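Local coordinates for protein gamma-hexachlorocyclohexane dehydrochlorinase (Sphingomonas paucimobilis, PDB 3A76) that catalyses two successive dehydrochlorinations of the pollutant gamma-hexachlorocyclohexane (lindane), as a homotrimeric lyase of the SnoaL-like fold, at residues Asp35-Lys40 with Ala131-Glu136; Ala60-Glu65 with Glu74-Leu79; Arg99-Phe102 with Val108-Ile111; Leu117-Leu120 with Gln125-Leu128; Glu136-Asp141 with Lys145-Asn150. All blocks are in the same frame, centred on the assembly; numbering follows the deposited sequence.

Contact 1: residues Asp35-Lys40 with Ala131-Glu136; sequences DLYSDK and AVFTDE
Tyr37 and Asp135 mark where helix 35-40 and strand 131-136 come nearest, with their CA atoms 9.3 Å apart, the axes 11.6 Å apart at closest and the two chain directions at 128°. Long side chains bridge this gap. The phenol of Tyr37 reaches across because its CG stands opposite the backbone N (chi1 -175°), and its OH comes up to the edge of the Phe133 ring, in the ring plane, with OH 3.6 Å from Phe133 CD1. Tyr37 CE2 adds an apolar touch 3.8 Å from Phe133 CD1. The two rings are steeply inclined, their centroids 6.0 Å apart, an oblique pairing that is neither a stack nor a T. Asp135 comes to another part of the tyrosine: its OD1 sits in the ring plane at the edge, 4.0 Å from CD2, and the carboxylate is turned well out of that plane. Lys40 completes the group, its NZ 4.4 Å from Phe133 CE2. The carboxylate of Asp135 forms a salt bridge with Arg149, which also makes a cation-pi contact with Phe133, while Tyr37 OH gives a weak hydrogen bond to Asp113 O. Aromatic edges and basic groups are thus packed together inside the curved sheet, close to bound spermidine and to His93, the inferred proton acceptor, and Asp135 supplies the acidic partner that probably helps hold Arg149 in this buried, positively charged setting.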
# COMPACT_ATOMS: atom_id res chain seq x y z
N ASP B 35 10.78 5.02 -4.96
CA ASP B 35 10.58 6.48 -4.91
C ASP B 35 10.05 7.08 -6.19
O ASP B 35 9.23 8.00 -6.13
CB ASP B 35 11.87 7.17 -4.54
CG ASP B 35 12.21 6.98 -3.10
OD1 ASP B 35 11.33 6.50 -2.37
OD2 ASP B 35 13.34 7.30 -2.71
N LEU B 36 10.49 6.54 -7.33
CA LEU B 36 9.91 6.92 -8.62
C LEU B 36 8.43 6.58 -8.65
O LEU B 36 7.60 7.42 -8.98
CB LEU B 36 10.63 6.23 -9.79
CG LEU B 36 12.05 6.69 -10.17
CD1 LEU B 36 12.54 5.85 -11.35
CD2 LEU B 36 12.07 8.19 -10.49
N TYR B 37 8.12 5.35 -8.28
CA TYR B 37 6.75 4.83 -8.27
C TYR B 37 5.83 5.68 -7.36
O TYR B 37 4.76 6.09 -7.78
CB TYR B 37 6.82 3.36 -7.83
CG TYR B 37 5.53 2.59 -7.88
CD1 TYR B 37 4.73 2.46 -6.73
CD2 TYR B 37 5.11 1.94 -9.05
CE1 TYR B 37 3.56 1.73 -6.76
CE2 TYR B 37 3.95 1.23 -9.10
CZ TYR B 37 3.17 1.12 -7.95
OH TYR B 37 2.00 0.41 -8.00
N SER B 38 6.26 5.94 -6.14
CA SER B 38 5.49 6.81 -5.23
C SER B 38 5.35 8.26 -5.76
O SER B 38 4.24 8.76 -5.91
CB SER B 38 6.10 6.80 -3.83
OG SER B 38 6.09 5.47 -3.35
N ASP B 39 6.49 8.90 -6.10
CA ASP B 39 6.51 10.27 -6.67
C ASP B 39 5.48 10.51 -7.75
O ASP B 39 4.86 11.57 -7.80
CB ASP B 39 7.87 10.62 -7.26
CG ASP B 39 8.91 10.90 -6.22
OD1 ASP B 39 8.53 11.23 -5.08
OD2 ASP B 39 10.12 10.79 -6.53
N LYS B 40 5.30 9.53 -8.64
CA LYS B 40 4.36 9.75 -9.71
C LYS B 40 3.00 9.99 -9.12
O LYS B 40 2.32 10.93 -9.51
CB LYS B 40 4.30 8.57 -10.70
CG LYS B 40 3.95 9.05 -12.10
CD LYS B 40 3.01 8.17 -12.87
CE LYS B 40 1.57 8.59 -12.64
NZ LYS B 40 0.64 7.64 -13.29
N ALA B 131 -6.34 -0.10 -11.01
CA ALA B 131 -5.52 -0.13 -12.21
C ALA B 131 -4.21 -0.86 -12.02
O ALA B 131 -3.71 -0.97 -10.91
CB ALA B 131 -5.29 1.30 -12.76
N VAL B 132 -3.68 -1.39 -13.12
CA VAL B 132 -2.39 -2.03 -13.14
C VAL B 132 -1.38 -1.14 -13.87
O VAL B 132 -1.69 -0.57 -14.94
CB VAL B 132 -2.49 -3.45 -13.79
CG1 VAL B 132 -1.10 -4.06 -14.08
CG2 VAL B 132 -3.28 -4.37 -12.88
N PHE B 133 -0.20 -1.00 -13.27
CA PHE B 133 0.92 -0.33 -13.92
C PHE B 133 1.91 -1.36 -14.50
O PHE B 133 2.31 -2.29 -13.80
CB PHE B 133 1.65 0.59 -12.93
CG PHE B 133 0.79 1.71 -12.38
CD1 PHE B 133 0.79 2.00 -11.03
CD2 PHE B 133 -0.01 2.47 -13.23
CE1 PHE B 133 0.01 3.04 -10.52
CE2 PHE B 133 -0.81 3.52 -12.72
CZ PHE B 133 -0.79 3.80 -11.37
N THR B 134 2.27 -1.19 -15.78
CA THR B 134 3.32 -1.97 -16.41
C THR B 134 4.38 -0.94 -16.75
O THR B 134 4.14 -0.03 -17.55
CB THR B 134 2.83 -2.71 -17.68
OG1 THR B 134 1.57 -3.33 -17.41
CG2 THR B 134 3.84 -3.79 -18.13
N ASP B 135 5.53 -1.06 -16.12
CA ASP B 135 6.53 -0.02 -16.15
C ASP B 135 7.88 -0.53 -16.63
O ASP B 135 8.21 -1.72 -16.48
CB ASP B 135 6.72 0.59 -14.75
CG ASP B 135 5.47 1.29 -14.22
OD1 ASP B 135 5.31 1.34 -12.98
OD2 ASP B 135 4.68 1.80 -15.03
N GLU B 136 8.66 0.39 -17.19
CA GLU B 136 10.06 0.17 -17.47
C GLU B 136 10.81 1.34 -16.88
O GLU B 136 10.38 2.48 -17.02
CB GLU B 136 10.33 0.14 -18.97
CG GLU B 136 9.75 -1.05 -19.71
CD GLU B 136 10.01 -0.93 -21.20
OE1 GLU B 136 9.22 -1.48 -21.99
OE2 GLU B 136 11.00 -0.26 -21.58

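Contact 2: residues Ala60-Glu65 with Glu74-Leu79; sequences AEWTIE and EGALDL
The indole of Trp62 takes the methyl CD2 of Leu79 on one face and the backbone of Ala76 at its edge. Leu79 CD2 stands almost squarely over the six-membered ring, 3.4 Å from its centroid and only 7° off the normal, a close CH-pi contact. At the rim, Ala76 CA lies in the ring plane 3.8 Å from Trp62 CE3, with Ala76 CB at 3.9 Å from the same carbon. The side chains of Trp62 and Leu79 cross at about a right angle, and each has its CG opposite the backbone N, which swings the indole and the isobutyl group out into the gap between strand and helix. This is helix-on-sheet packing within the SnoaL-like alpha+beta fold: strand 60-64 and helix 72-87, separated along the chain by the short strand 68-71, run with the sampled axes 9.0 Å apart and only 24° from parallel. Ile64 joins in through its far end, CD1 lying 3.9 Å from Leu79 CD2, so one leucine methyl serves both strand residues. Trp56 stacks on the Trp62 ring as well, and Leu84, further along the helix, touches both Trp62 and Leu79. Ile64 also borders the bound spermidine, next to Glu65 of the same pocket.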
# COMPACT_ATOMS: atom_id res chain seq x y z
N ALA B 60 10.93 9.03 -22.49
CA ALA B 60 9.99 8.19 -21.70
C ALA B 60 8.58 8.37 -22.20
O ALA B 60 8.22 9.45 -22.67
CB ALA B 60 10.07 8.52 -20.23
N GLU B 61 7.78 7.30 -22.12
CA GLU B 61 6.42 7.29 -22.69
C GLU B 61 5.34 6.83 -21.71
O GLU B 61 5.32 5.66 -21.27
CB GLU B 61 6.37 6.46 -23.98
CG GLU B 61 7.46 6.81 -24.98
CD GLU B 61 6.97 6.84 -26.42
OE1 GLU B 61 5.93 6.20 -26.71
OE2 GLU B 61 7.63 7.51 -27.25
N TRP B 62 4.43 7.75 -21.38
CA TRP B 62 3.37 7.52 -20.41
C TRP B 62 2.04 7.32 -21.12
O TRP B 62 1.50 8.23 -21.72
CB TRP B 62 3.33 8.67 -19.38
CG TRP B 62 2.29 8.55 -18.26
CD1 TRP B 62 1.64 7.42 -17.84
CD2 TRP B 62 1.81 9.62 -17.41
NE1 TRP B 62 0.79 7.72 -16.81
CE2 TRP B 62 0.88 9.06 -16.52
CE3 TRP B 62 2.10 10.99 -17.32
CZ2 TRP B 62 0.20 9.83 -15.56
CZ3 TRP B 62 1.44 11.75 -16.36
CH2 TRP B 62 0.50 11.17 -15.50
N THR B 63 1.52 6.10 -21.03
CA THR B 63 0.25 5.77 -21.64
C THR B 63 -0.77 5.45 -20.55
O THR B 63 -0.47 4.78 -19.56
CB THR B 63 0.38 4.56 -22.59
OG1 THR B 63 1.35 4.84 -23.62
CG2 THR B 63 -0.95 4.22 -23.22
N ILE B 64 -1.98 5.97 -20.75
CA ILE B 64 -3.13 5.55 -19.98
C ILE B 64 -4.16 5.09 -20.99
O ILE B 64 -4.64 5.88 -21.83
CB ILE B 64 -3.66 6.69 -19.06
CG1 ILE B 64 -2.62 7.06 -17.98
CG2 ILE B 64 -4.99 6.29 -18.43
CD1 ILE B 64 -2.93 8.36 -17.16
N GLU B 65 -4.49 3.80 -20.95
CA GLU B 65 -5.49 3.25 -21.85
C GLU B 65 -6.80 4.02 -21.74
O GLU B 65 -7.28 4.27 -20.63
CB GLU B 65 -5.71 1.77 -21.58
CG GLU B 65 -4.67 0.87 -22.19
CD GLU B 65 -4.74 -0.56 -21.66
OE1 GLU B 65 -3.73 -1.01 -21.10
OE2 GLU B 65 -5.80 -1.22 -21.80
N GLU B 74 7.39 17.12 -20.44
CA GLU B 74 6.41 18.05 -20.99
C GLU B 74 5.11 17.33 -21.32
O GLU B 74 4.02 17.87 -21.13
CB GLU B 74 6.96 18.77 -22.23
CG GLU B 74 6.01 19.82 -22.83
CD GLU B 74 5.91 21.12 -21.99
OE1 GLU B 74 6.77 22.03 -22.18
OE2 GLU B 74 4.95 21.23 -21.17
N GLY B 75 5.23 16.10 -21.83
CA GLY B 75 4.06 15.26 -22.09
C GLY B 75 3.29 14.95 -20.82
O GLY B 75 2.06 15.01 -20.81
N ALA B 76 4.03 14.62 -19.77
CA ALA B 76 3.49 14.41 -18.41
C ALA B 76 2.72 15.64 -17.90
O ALA B 76 1.55 15.53 -17.50
CB ALA B 76 4.62 14.02 -17.44
N LEU B 77 3.35 16.82 -17.96
CA LEU B 77 2.70 18.08 -17.58
C LEU B 77 1.49 18.41 -18.45
O LEU B 77 0.50 18.95 -17.98
CB LEU B 77 3.68 19.26 -17.61
CG LEU B 77 4.67 19.58 -16.49
CD1 LEU B 77 4.41 18.77 -15.22
CD2 LEU B 77 6.07 19.37 -16.96
N ASP B 78 1.59 18.05 -19.72
CA ASP B 78 0.51 18.21 -20.68
C ASP B 78 -0.73 17.38 -20.26
O ASP B 78 -1.84 17.91 -20.15
CB ASP B 78 1.08 17.85 -22.07
CG ASP B 78 0.05 17.85 -23.18
OD1 ASP B 78 0.45 17.41 -24.28
OD2 ASP B 78 -1.12 18.27 -23.00
N LEU B 79 -0.52 16.09 -19.99
CA LEU B 79 -1.58 15.21 -19.47
C LEU B 79 -2.17 15.69 -18.11
O LEU B 79 -3.38 15.84 -17.97
CB LEU B 79 -1.04 13.76 -19.37
CG LEU B 79 -1.83 12.61 -18.75
CD1 LEU B 79 -3.19 12.47 -19.37
CD2 LEU B 79 -1.06 11.30 -18.91

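Contact 3: residues Arg99-Phe102 with Val108-Ile111; sequences RLEF and VNGI
The phenyl ring of Phe102 lies with one face against a methyl of Val108: CG1 sits 3.5 Å from the ring centroid, 17° off the normal, and comes closest at CD2, 3.4 Å away. The two side chains run side by side in the same direction, and Val108 presents this methyl because CG1 is opposite its own carbonyl carbon. Leu100 shares their face of the sheet, its CD2 resting 4.0 Å from Gly110 CA, directly across the strand pair. Helix 22-45 packs on this face, with Ile33 touching Leu100 and Val108, and Arg26 and Ser29 touching Phe102.

The other face carries Arg99, Glu101, Asn109 and Ile111. Arg99 CB meets Ile111 CG1 at 3.9 Å, after which the arginine bends away to make a salt bridge with Asp39 of the third subunit. Glu101 and Asn109 lie alongside each other, yet OE1 and ND2 stay 3.6 Å apart and the carboxylate and amide planes are steeply inclined, so they pack as neighbours without bonding.

Between the faces, Arg99 pairs with Ile111 and Glu101 with Asn109, each through two backbone hydrogen bonds; the shortest is Arg99 N to Ile111 O at 2.8 Å. The alternation of hydrogen-bonded and non-hydrogen-bonded pairs is that of regular antiparallel strands, and the short connection between them makes this a beta hairpin, linking strand 88-102, at the margin of the chain's own sheet, to strand 107-120.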
# COMPACT_ATOMS: atom_id res chain seq x y z
N ARG B 99 6.53 -4.79 -7.99
CA ARG B 99 7.35 -5.97 -8.15
C ARG B 99 8.31 -5.74 -9.30
O ARG B 99 7.90 -5.43 -10.42
CB ARG B 99 6.45 -7.21 -8.36
CG ARG B 99 7.19 -8.50 -8.58
CD ARG B 99 7.91 -8.94 -7.34
NE ARG B 99 9.26 -9.36 -7.69
CZ ARG B 99 9.70 -10.61 -7.70
NH1 ARG B 99 8.91 -11.60 -7.33
NH2 ARG B 99 10.94 -10.87 -8.05
N LEU B 100 9.61 -5.84 -9.01
CA LEU B 100 10.63 -5.53 -9.99
C LEU B 100 11.34 -6.77 -10.56
O LEU B 100 11.58 -7.75 -9.86
CB LEU B 100 11.64 -4.51 -9.43
CG LEU B 100 11.12 -3.18 -8.83
CD1 LEU B 100 12.28 -2.36 -8.22
CD2 LEU B 100 10.31 -2.36 -9.83
N GLU B 101 11.66 -6.70 -11.85
CA GLU B 101 12.49 -7.69 -12.54
C GLU B 101 13.65 -6.94 -13.19
O GLU B 101 13.45 -6.16 -14.12
CB GLU B 101 11.68 -8.45 -13.59
CG GLU B 101 12.40 -9.64 -14.25
CD GLU B 101 11.75 -10.07 -15.56
OE1 GLU B 101 10.90 -9.32 -16.10
OE2 GLU B 101 12.10 -11.17 -16.07
N PHE B 102 14.86 -7.16 -12.67
CA PHE B 102 16.06 -6.55 -13.26
C PHE B 102 16.45 -7.27 -14.55
O PHE B 102 16.94 -8.41 -14.52
CB PHE B 102 17.21 -6.56 -12.25
CG PHE B 102 17.21 -5.37 -11.32
CD1 PHE B 102 16.37 -5.34 -10.20
CD2 PHE B 102 18.06 -4.29 -11.56
CE1 PHE B 102 16.37 -4.24 -9.33
CE2 PHE B 102 18.07 -3.19 -10.70
CZ PHE B 102 17.22 -3.16 -9.58
N VAL B 108 15.00 -2.16 -15.74
CA VAL B 108 14.07 -2.99 -14.98
C VAL B 108 12.65 -2.89 -15.49
O VAL B 108 12.19 -1.82 -15.92
CB VAL B 108 14.10 -2.72 -13.41
CG1 VAL B 108 15.51 -2.43 -12.92
CG2 VAL B 108 13.16 -1.60 -13.02
N ASN B 109 11.96 -4.02 -15.47
CA ASN B 109 10.53 -4.01 -15.68
C ASN B 109 9.85 -4.00 -14.31
O ASN B 109 10.37 -4.57 -13.35
CB ASN B 109 10.08 -5.21 -16.52
CG ASN B 109 10.80 -5.29 -17.87
OD1 ASN B 109 11.19 -4.27 -18.45
ND2 ASN B 109 10.97 -6.51 -18.37
N GLY B 110 8.72 -3.32 -14.22
CA GLY B 110 7.96 -3.30 -12.99
C GLY B 110 6.51 -3.53 -13.26
O GLY B 110 5.99 -3.13 -14.30
N ILE B 111 5.86 -4.23 -12.33
CA ILE B 111 4.39 -4.22 -12.24
C ILE B 111 3.99 -3.65 -10.86
O ILE B 111 4.73 -3.76 -9.89
CB ILE B 111 3.73 -5.62 -12.45
CG1 ILE B 111 4.52 -6.72 -11.74
CG2 ILE B 111 3.55 -5.93 -13.95
CD1 ILE B 111 3.79 -8.03 -11.69

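Contact 4: residues Leu117-Leu120 with Gln125-Leu128; sequences LGNL and QSIL
Asn119 and Ser126 face each other across a non-hydrogen-bonded pair, their polar ends turned together on the same face of the sheet. Ser126 OG donates to Asn119 OD1, but the modelled 2.4 Å is too short for the exact length to be trusted. Both groups have further partners: Asn119 ND2 gives a hydrogen bond to Phe164 O, and Ser126 OG is also bonded to Phe164 N, so the two buried side chains together receive a piece of the C-terminal chain.

Leu117 and Leu128 occupy the same face. They lie alongside, pointing the same way, with Leu117 CD2 4.0 Å from Leu128 CG. On the reverse face the pattern differs, for Leu120 and Ile127 cross at about a right angle. Ile127 has CG1 in the slot between its backbone N and carbonyl carbon (chi1 40°), and its CD1 comes 3.6 Å from Leu120 CD2, diagonally across the strands. Gly118 sits opposite Ile127, and Ile127 CG1 passes 3.7 Å from Gly118 O.

The main chains are joined at the two hydrogen-bonded pairs. Gly118 O receives Ile127 N at 2.8 Å, and Ile127 O receives Gly118 N at 3.1 Å; Leu120 and Gln125 also exchange two bonds beside the turn, the one from Gln125 N to Leu120 O the longer and more bent.

This is the tip of the hairpin between strands 107-120 and 125-140. Strand 88-102 borders it through Phe88, which touches Leu120 and Ile127, and through Ile92 and Tyr94, which touch Leu117. The Asn119 face meets other subunits, Leu117 packing on Leu115 of the second subunit and Leu128 on Phe164 of the third.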
# COMPACT_ATOMS: atom_id res chain seq x y z
N LEU B 117 -9.11 6.63 -5.39
CA LEU B 117 -10.38 7.25 -4.97
C LEU B 117 -10.37 8.72 -5.33
O LEU B 117 -9.39 9.41 -5.07
CB LEU B 117 -10.56 7.11 -3.46
CG LEU B 117 -10.42 5.73 -2.86
CD1 LEU B 117 -10.46 5.81 -1.33
CD2 LEU B 117 -11.51 4.83 -3.41
N GLY B 118 -11.45 9.21 -5.94
CA GLY B 118 -11.52 10.62 -6.32
C GLY B 118 -12.91 11.16 -6.53
O GLY B 118 -13.88 10.43 -6.51
N ASN B 119 -12.99 12.48 -6.71
CA ASN B 119 -14.25 13.10 -7.13
C ASN B 119 -14.10 13.68 -8.52
O ASN B 119 -13.27 14.55 -8.74
CB ASN B 119 -14.69 14.20 -6.16
CG ASN B 119 -15.40 13.66 -4.93
OD1 ASN B 119 -16.33 12.88 -5.04
ND2 ASN B 119 -14.96 14.11 -3.76
N LEU B 120 -14.91 13.20 -9.45
CA LEU B 120 -14.93 13.74 -10.81
C LEU B 120 -15.61 15.09 -10.85
O LEU B 120 -16.68 15.25 -10.30
CB LEU B 120 -15.67 12.78 -11.75
CG LEU B 120 -15.04 11.42 -12.01
CD1 LEU B 120 -16.04 10.54 -12.75
CD2 LEU B 120 -13.71 11.54 -12.76
N GLN B 125 -18.89 13.54 -8.96
CA GLN B 125 -19.14 12.13 -8.72
C GLN B 125 -17.89 11.46 -8.16
O GLN B 125 -16.79 11.63 -8.69
CB GLN B 125 -19.58 11.45 -10.03
CG GLN B 125 -19.76 9.95 -9.96
CD GLN B 125 -20.97 9.55 -9.12
OE1 GLN B 125 -22.11 9.60 -9.60
NE2 GLN B 125 -20.72 9.14 -7.88
N SER B 126 -18.09 10.71 -7.07
CA SER B 126 -17.04 9.96 -6.41
C SER B 126 -16.79 8.65 -7.13
O SER B 126 -17.73 7.92 -7.42
CB SER B 126 -17.43 9.69 -4.97
OG SER B 126 -17.37 10.88 -4.22
N ILE B 127 -15.52 8.35 -7.40
CA ILE B 127 -15.17 7.10 -8.08
C ILE B 127 -14.11 6.30 -7.39
O ILE B 127 -13.26 6.84 -6.70
CB ILE B 127 -14.70 7.30 -9.56
CG1 ILE B 127 -13.80 8.53 -9.72
CG2 ILE B 127 -15.89 7.33 -10.51
CD1 ILE B 127 -12.97 8.46 -10.96
N LEU B 128 -14.18 4.99 -7.61
CA LEU B 128 -13.10 4.06 -7.31
C LEU B 128 -12.55 3.49 -8.65
O LEU B 128 -13.32 3.06 -9.52
CB LEU B 128 -13.60 2.96 -6.37
CG LEU B 128 -12.67 1.87 -5.85
CD1 LEU B 128 -13.23 1.32 -4.55
CD2 LEU B 128 -12.46 0.73 -6.89

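Contact 5: residues Glu136-Asp141 with Lys145-Asn150; sequences EYERRD and KFSKRN
Glu136 O is gripped by two backbone donors of the opposite strand, Ser147 N at 2.7 Å and Lys148 N at 3.0 Å, both coming from the same side of its carbonyl plane. In return Glu136 N binds Lys148 O at 3.1 Å; the N-H runs nearly straight at the oxygen but from well above the carbonyl plane, away from the lone pairs. Two residues facing one make this a classic beta bulge in the hairpin of strands 125-140 and 143-158, and the chain turns a corner at Ser147. Beyond it, Glu138 N meets Lys145 O at 2.9 Å, and Lys145 N bonds back to Glu138 O, which also accepts from Trp57 NE1.

Between these two hydrogen-bonded pairs, Tyr137 and Phe146 form a non-hydrogen-bonded pair and run alongside each other, with Tyr137 CE2 over one face of the Phe146 ring, 3.6 Å from CE1. Their planes are 46° apart, between parallel and perpendicular. Ser147 turns in between the two glutamates, its CB 4.0 Å from Glu138 CB.

The charged ends find partners in several directions. Glu138 OE2 forms a salt bridge with Arg140 NE along its own strand, though the modelled separation is doubtfully short; Arg140 NH2 bonds to it weakly and also forms a salt bridge with Asp59. Arg139 is paired with Asp25 and Asp106, and Lys145 NZ bonds to Ser54 O. Glu136 and Lys148 run side by side, with OE1 3.9 Å from Lys148 CD but their charged atoms not in contact. Arg149 forms a salt bridge with Asp135, the residue just before Glu136 on the neighbouring strand.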
# COMPACT_ATOMS: atom_id res chain seq x y z
N GLU B 136 8.66 0.39 -17.19
CA GLU B 136 10.06 0.17 -17.47
C GLU B 136 10.81 1.34 -16.88
O GLU B 136 10.38 2.48 -17.02
CB GLU B 136 10.33 0.14 -18.97
CG GLU B 136 9.75 -1.05 -19.71
CD GLU B 136 10.01 -0.93 -21.20
OE1 GLU B 136 9.22 -1.48 -21.99
OE2 GLU B 136 11.00 -0.26 -21.58
N TYR B 137 11.92 1.03 -16.22
CA TYR B 137 12.80 2.04 -15.63
C TYR B 137 14.20 1.97 -16.25
O TYR B 137 14.69 0.89 -16.59
CB TYR B 137 12.90 1.88 -14.10
CG TYR B 137 11.57 1.87 -13.40
CD1 TYR B 137 10.89 0.66 -13.17
CD2 TYR B 137 10.97 3.05 -12.98
CE1 TYR B 137 9.65 0.64 -12.51
CE2 TYR B 137 9.74 3.04 -12.33
CZ TYR B 137 9.08 1.84 -12.10
OH TYR B 137 7.85 1.86 -11.46
N GLU B 138 14.84 3.12 -16.39
CA GLU B 138 16.13 3.18 -17.04
C GLU B 138 17.10 4.03 -16.25
O GLU B 138 16.77 5.15 -15.83
CB GLU B 138 15.97 3.75 -18.45
CG GLU B 138 17.21 3.74 -19.31
CD GLU B 138 16.89 4.03 -20.76
OE1 GLU B 138 16.08 3.28 -21.36
OE2 GLU B 138 17.43 5.02 -21.30
N ARG B 139 18.30 3.49 -16.04
CA ARG B 139 19.36 4.19 -15.34
C ARG B 139 20.36 4.78 -16.34
O ARG B 139 21.01 4.05 -17.09
CB ARG B 139 20.06 3.25 -14.37
CG ARG B 139 20.91 3.93 -13.32
CD ARG B 139 22.15 3.09 -13.13
NE ARG B 139 22.47 2.83 -11.74
CZ ARG B 139 22.60 1.61 -11.22
NH1 ARG B 139 22.43 0.53 -11.98
NH2 ARG B 139 22.91 1.46 -9.95
N ARG B 140 20.46 6.11 -16.35
CA ARG B 140 21.44 6.81 -17.17
C ARG B 140 22.30 7.68 -16.27
O ARG B 140 21.82 8.68 -15.72
CB ARG B 140 20.75 7.70 -18.21
CG ARG B 140 19.77 7.00 -19.13
CD ARG B 140 19.09 8.01 -20.01
NE ARG B 140 17.94 7.43 -20.72
CZ ARG B 140 17.16 8.10 -21.57
NH1 ARG B 140 17.37 9.38 -21.84
NH2 ARG B 140 16.14 7.47 -22.14
N ASP B 141 23.57 7.31 -16.13
CA ASP B 141 24.58 8.12 -15.42
C ASP B 141 24.31 8.20 -13.92
O ASP B 141 24.47 9.26 -13.30
CB ASP B 141 24.69 9.53 -16.03
CG ASP B 141 25.40 9.54 -17.37
OD1 ASP B 141 26.63 9.32 -17.40
OD2 ASP B 141 24.72 9.77 -18.40
N LYS B 145 15.03 6.76 -13.87
CA LYS B 145 13.79 7.41 -14.23
C LYS B 145 12.89 6.43 -14.99
O LYS B 145 13.34 5.36 -15.42
CB LYS B 145 14.03 8.68 -15.05
CG LYS B 145 14.92 9.71 -14.37
CD LYS B 145 14.66 11.11 -14.90
CE LYS B 145 15.66 12.09 -14.31
NZ LYS B 145 15.05 13.45 -14.36
N PHE B 146 11.62 6.78 -15.11
CA PHE B 146 10.70 6.01 -15.93
C PHE B 146 11.16 6.07 -17.38
O PHE B 146 11.48 7.15 -17.90
CB PHE B 146 9.29 6.60 -15.86
CG PHE B 146 8.49 6.21 -14.64
CD1 PHE B 146 7.65 5.11 -14.67
CD2 PHE B 146 8.55 6.98 -13.48
CE1 PHE B 146 6.88 4.76 -13.55
CE2 PHE B 146 7.78 6.63 -12.36
CZ PHE B 146 6.95 5.52 -12.39
N SER B 147 11.19 4.91 -18.02
CA SER B 147 11.35 4.83 -19.46
C SER B 147 9.98 4.64 -20.09
O SER B 147 9.72 5.08 -21.21
CB SER B 147 12.25 3.66 -19.83
OG SER B 147 11.87 3.17 -21.11
N LYS B 148 9.10 3.95 -19.36
CA LYS B 148 7.75 3.72 -19.85
C LYS B 148 6.83 3.49 -18.66
O LYS B 148 7.28 3.09 -17.58
CB LYS B 148 7.72 2.50 -20.79
CG LYS B 148 6.71 2.59 -21.93
CD LYS B 148 6.98 1.55 -23.03
CE LYS B 148 8.16 1.92 -23.96
NZ LYS B 148 7.88 3.03 -24.92
N ARG B 149 5.55 3.77 -18.88
CA ARG B 149 4.48 3.37 -17.98
C ARG B 149 3.26 3.11 -18.82
O ARG B 149 2.85 3.97 -19.59
CB ARG B 149 4.16 4.46 -16.92
CG ARG B 149 2.76 4.28 -16.26
CD ARG B 149 2.66 4.84 -14.84
NE ARG B 149 3.34 3.99 -13.87
CZ ARG B 149 3.35 4.18 -12.55
NH1 ARG B 149 4.02 3.32 -11.79
NH2 ARG B 149 2.71 5.20 -11.97
N ASN B 150 2.68 1.91 -18.66
CA ASN B 150 1.31 1.69 -19.11
C ASN B 150 0.38 1.54 -17.90
O ASN B 150 0.68 0.81 -16.95
CB ASN B 150 1.22 0.48 -20.07
CG ASN B 150 -0.19 0.25 -20.60
OD1 ASN B 150 -0.99 -0.45 -19.98
ND2 ASN B 150 -0.49 0.83 -21.76

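In the fold
Contacts 3, 4 and 5 are successive hairpins of one curved sheet; contacts 3 and 4 lie on opposite sides of the chain's centre, their own centres about 29 Å apart. Contact 1 sits between them, its strand adjoining contact 4 in sequence and sharing Glu136 with contact 5. Arg149 of contact 5 links the interior: NH1 is 2.6 Å from Asp135 OD1 of contact 1, and its backbone pairs with Glu61 and Thr63 of contact 2. Lys40 NZ lies 3.2 Å from Trp62 CZ2, joining contacts 1 and 2. Around the inferred catalytic His93, the nearest side-chain approaches are about 5 Å for Phe133 and about 7 Å for Trp62 and Arg149.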